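Local atomic coordinates of heterokaryon incompatibility protein s (Podospora anserina, PDB entry 2WVQ), a protein that triggers vegetative incompatibility with het-S cells after fusion and forms the [het-s] prion through a domain that follows this mostly helical globular domain. Residues E30-G35 with T150-Y155. The protein carries 2 engineered substitutions. Numbering follows the deposited sequence. Where two conformers were deposited one is given.
Sequences EYVQLG and TAWALY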
loop_
_atom_site.group_PDB
_atom_site.type_symbol
_atom_site.label_atom_id
_atom_site.label_comp_id
_atom_site.label_asym_id
_atom_site.label_seq_id
_atom_site.Cartn_x
_atom_site.Cartn_y
_atom_site.Cartn_z
ATOM N N GLU A 30 10.612 -4.267 -14.042
ATOM C CA GLU A 30 10.963 -5.229 -15.080
ATOM C C GLU A 30 10.359 -6.620 -14.855
ATOM O O GLU A 30 10.141 -7.364 -15.795
ATOM C CB GLU A 30 12.483 -5.317 -15.195
ATOM C CG GLU A 30 13.045 -4.129 -15.966
ATOM C CD GLU A 30 14.468 -3.763 -15.611
ATOM O OE1 GLU A 30 14.815 -2.582 -15.822
ATOM O OE2 GLU A 30 15.239 -4.638 -15.156
ATOM N N TYR A 31 10.117 -6.971 -13.608
ATOM C CA TYR A 31 9.591 -8.306 -13.290
ATOM C C TYR A 31 8.056 -8.389 -13.436
ATOM O O TYR A 31 7.477 -9.474 -13.225
ATOM C CB TYR A 31 10.071 -8.737 -11.899
ATOM C CG TYR A 31 11.575 -8.650 -11.766
ATOM C CD1 TYR A 31 12.182 -7.557 -11.126
ATOM C CD2 TYR A 31 12.406 -9.640 -12.324
ATOM C CE1 TYR A 31 13.583 -7.465 -11.024
ATOM C CE2 TYR A 31 13.813 -9.546 -12.229
ATOM C CZ TYR A 31 14.389 -8.459 -11.572
ATOM O OH TYR A 31 15.768 -8.378 -11.457
ATOM N N VAL A 32 7.399 -7.272 -13.786
ATOM C CA VAL A 32 5.923 -7.257 -13.786
ATOM C C VAL A 32 5.172 -7.508 -15.106
ATOM O O VAL A 32 5.362 -6.843 -16.127
ATOM C CB VAL A 32 5.233 -6.222 -12.787
ATOM C CG1 VAL A 32 6.148 -5.095 -12.309
ATOM C CG2 VAL A 32 3.823 -5.760 -13.250
ATOM N N GLN A 33 4.338 -8.546 -15.033
ATOM C CA GLN A 33 3.469 -8.982 -16.110
ATOM C C GLN A 33 2.031 -8.507 -15.839
ATOM O O GLN A 33 1.666 -8.196 -14.698
ATOM C CB GLN A 33 3.466 -10.505 -16.168
ATOM C CG GLN A 33 4.771 -11.184 -16.538
ATOM C CD GLN A 33 4.763 -12.652 -16.138
ATOM O OE1 GLN A 33 5.646 -13.411 -16.497
ATOM N NE2 GLN A 33 3.743 -13.054 -15.389
ATOM N N LEU A 34 1.217 -8.409 -16.894
ATOM C CA LEU A 34 -0.197 -8.100 -16.698
ATOM C C LEU A 34 -1.031 -9.311 -17.119
ATOM O O LEU A 34 -0.810 -9.892 -18.177
ATOM C CB LEU A 34 -0.638 -6.837 -17.456
ATOM C CG LEU A 34 0.052 -5.516 -17.076
ATOM C CD1 LEU A 34 -0.668 -4.375 -17.758
ATOM C CD2 LEU A 34 0.071 -5.305 -15.562
ATOM N N GLY A 35 -2.006 -9.640 -16.284
ATOM C CA GLY A 35 -2.775 -10.858 -16.471
ATOM C C GLY A 35 -3.935 -10.696 -17.433
ATOM O O GLY A 35 -4.300 -9.592 -17.867
ATOM N N THR A 150 12.059 -13.468 -9.363
ATOM C CA THR A 150 10.889 -14.156 -9.952
ATOM C C THR A 150 9.927 -13.145 -10.612
ATOM O O THR A 150 9.541 -12.157 -9.971
ATOM C CB THR A 150 10.097 -15.001 -8.885
ATOM O OG1 THR A 150 9.592 -14.142 -7.841
ATOM C CG2 THR A 150 10.984 -16.116 -8.267
ATOM N N ALA A 151 9.577 -13.385 -11.879
ATOM C CA ALA A 151 8.571 -12.594 -12.606
ATOM C C ALA A 151 7.201 -12.866 -12.002
ATOM O O ALA A 151 6.922 -13.983 -11.574
ATOM C CB ALA A 151 8.579 -12.921 -14.100
ATOM N N TRP A 152 6.363 -11.839 -11.930
ATOM C CA TRP A 152 5.086 -11.969 -11.263
ATOM C C TRP A 152 4.044 -11.078 -11.948
ATOM O O TRP A 152 4.371 -10.063 -12.545
ATOM C CB TRP A 152 5.245 -11.671 -9.761
ATOM C CG TRP A 152 5.683 -10.263 -9.529
ATOM C CD1 TRP A 152 6.955 -9.781 -9.579
ATOM C CD2 TRP A 152 4.837 -9.149 -9.251
ATOM N NE1 TRP A 152 6.952 -8.424 -9.346
ATOM C CE2 TRP A 152 5.667 -8.016 -9.123
ATOM C CE3 TRP A 152 3.457 -9.000 -9.074
ATOM C CZ2 TRP A 152 5.161 -6.756 -8.855
ATOM C CZ3 TRP A 152 2.966 -7.759 -8.815
ATOM C CH2 TRP A 152 3.806 -6.647 -8.707
ATOM N N ALA A 153 2.782 -11.467 -11.880
ATOM C CA ALA A 153 1.735 -10.761 -12.611
ATOM C C ALA A 153 0.834 -9.930 -11.722
ATOM O O ALA A 153 0.535 -10.309 -10.598
ATOM C CB ALA A 153 0.885 -11.765 -13.432
ATOM N N LEU A 154 0.386 -8.811 -12.251
ATOM C CA LEU A 154 -0.753 -8.080 -11.715
ATOM C C LEU A 154 -2.032 -8.630 -12.357
ATOM O O LEU A 154 -2.212 -8.524 -13.571
ATOM C CB LEU A 154 -0.645 -6.598 -12.045
ATOM C CG LEU A 154 0.539 -5.855 -11.418
ATOM C CD1 LEU A 154 0.682 -4.446 -11.971
ATOM C CD2 LEU A 154 0.332 -5.821 -9.921
ATOM N N TYR A 155 -2.921 -9.185 -11.538
ATOM C CA TYR A 155 -4.090 -9.916 -12.054
ATOM C C TYR A 155 -5.394 -9.098 -12.014
ATOM O O TYR A 155 -6.436 -9.531 -12.552
ATOM C CB TYR A 155 -4.257 -11.264 -11.298
ATOM C CG TYR A 155 -3.160 -12.278 -11.504
ATOM C CD1 TYR A 155 -2.257 -12.579 -10.476
ATOM C CD2 TYR A 155 -3.044 -12.978 -12.705
ATOM C CE1 TYR A 155 -1.256 -13.551 -10.653
ATOM C CE2 TYR A 155 -2.049 -13.932 -12.889
ATOM C CZ TYR A 155 -1.151 -14.193 -11.855
ATOM O OH TYR A 155 -0.162 -15.139 -12.024
#
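Tyr31 opens the pairing: its O accepts a hydrogen bond from Trp152 N, 2.9 Å away, while its CB packs on CD1 of the indole. Val32 then sets its CB over one face of the Trp152 ring, 4.3 Å from the centroid of the six-membered ring, a CH-pi contact displaced toward the rim. Its chi1 of 19° is nearly eclipsed and leaves CG2 only roughly opposite the backbone N, where it reaches CD1 of Leu154 at 3.6 Å. At Gln33 the backbone bonds twice: Gln33 N donates to Trp152 O in an almost straight hydrogen bond (177°), and Gln33 O accepts from Leu154 N at 2.8 Å. The Gln33 side chain, extended beyond CG, takes the other face of the sheet, where OE1 lies near CB of Ala151 and NE2 sits 3.7 Å from CB of Ala153. Leu34 returns to the face of Val32, its CD2 and Leu154 CD1 3.7 Å apart as the two leucines run side by side; Leu49 and Leu160, from helices 42-62 and 157-176, help to bury this apolar cluster. Gly35 N donates the last of the four hydrogen bonds, to Leu154 O. Bonding of one residue to both neighbours of its partner, here Ala153, is the signature of a parallel beta pair, in this case a short two-stranded sheet joining distant parts of the mostly helical HeLo domain.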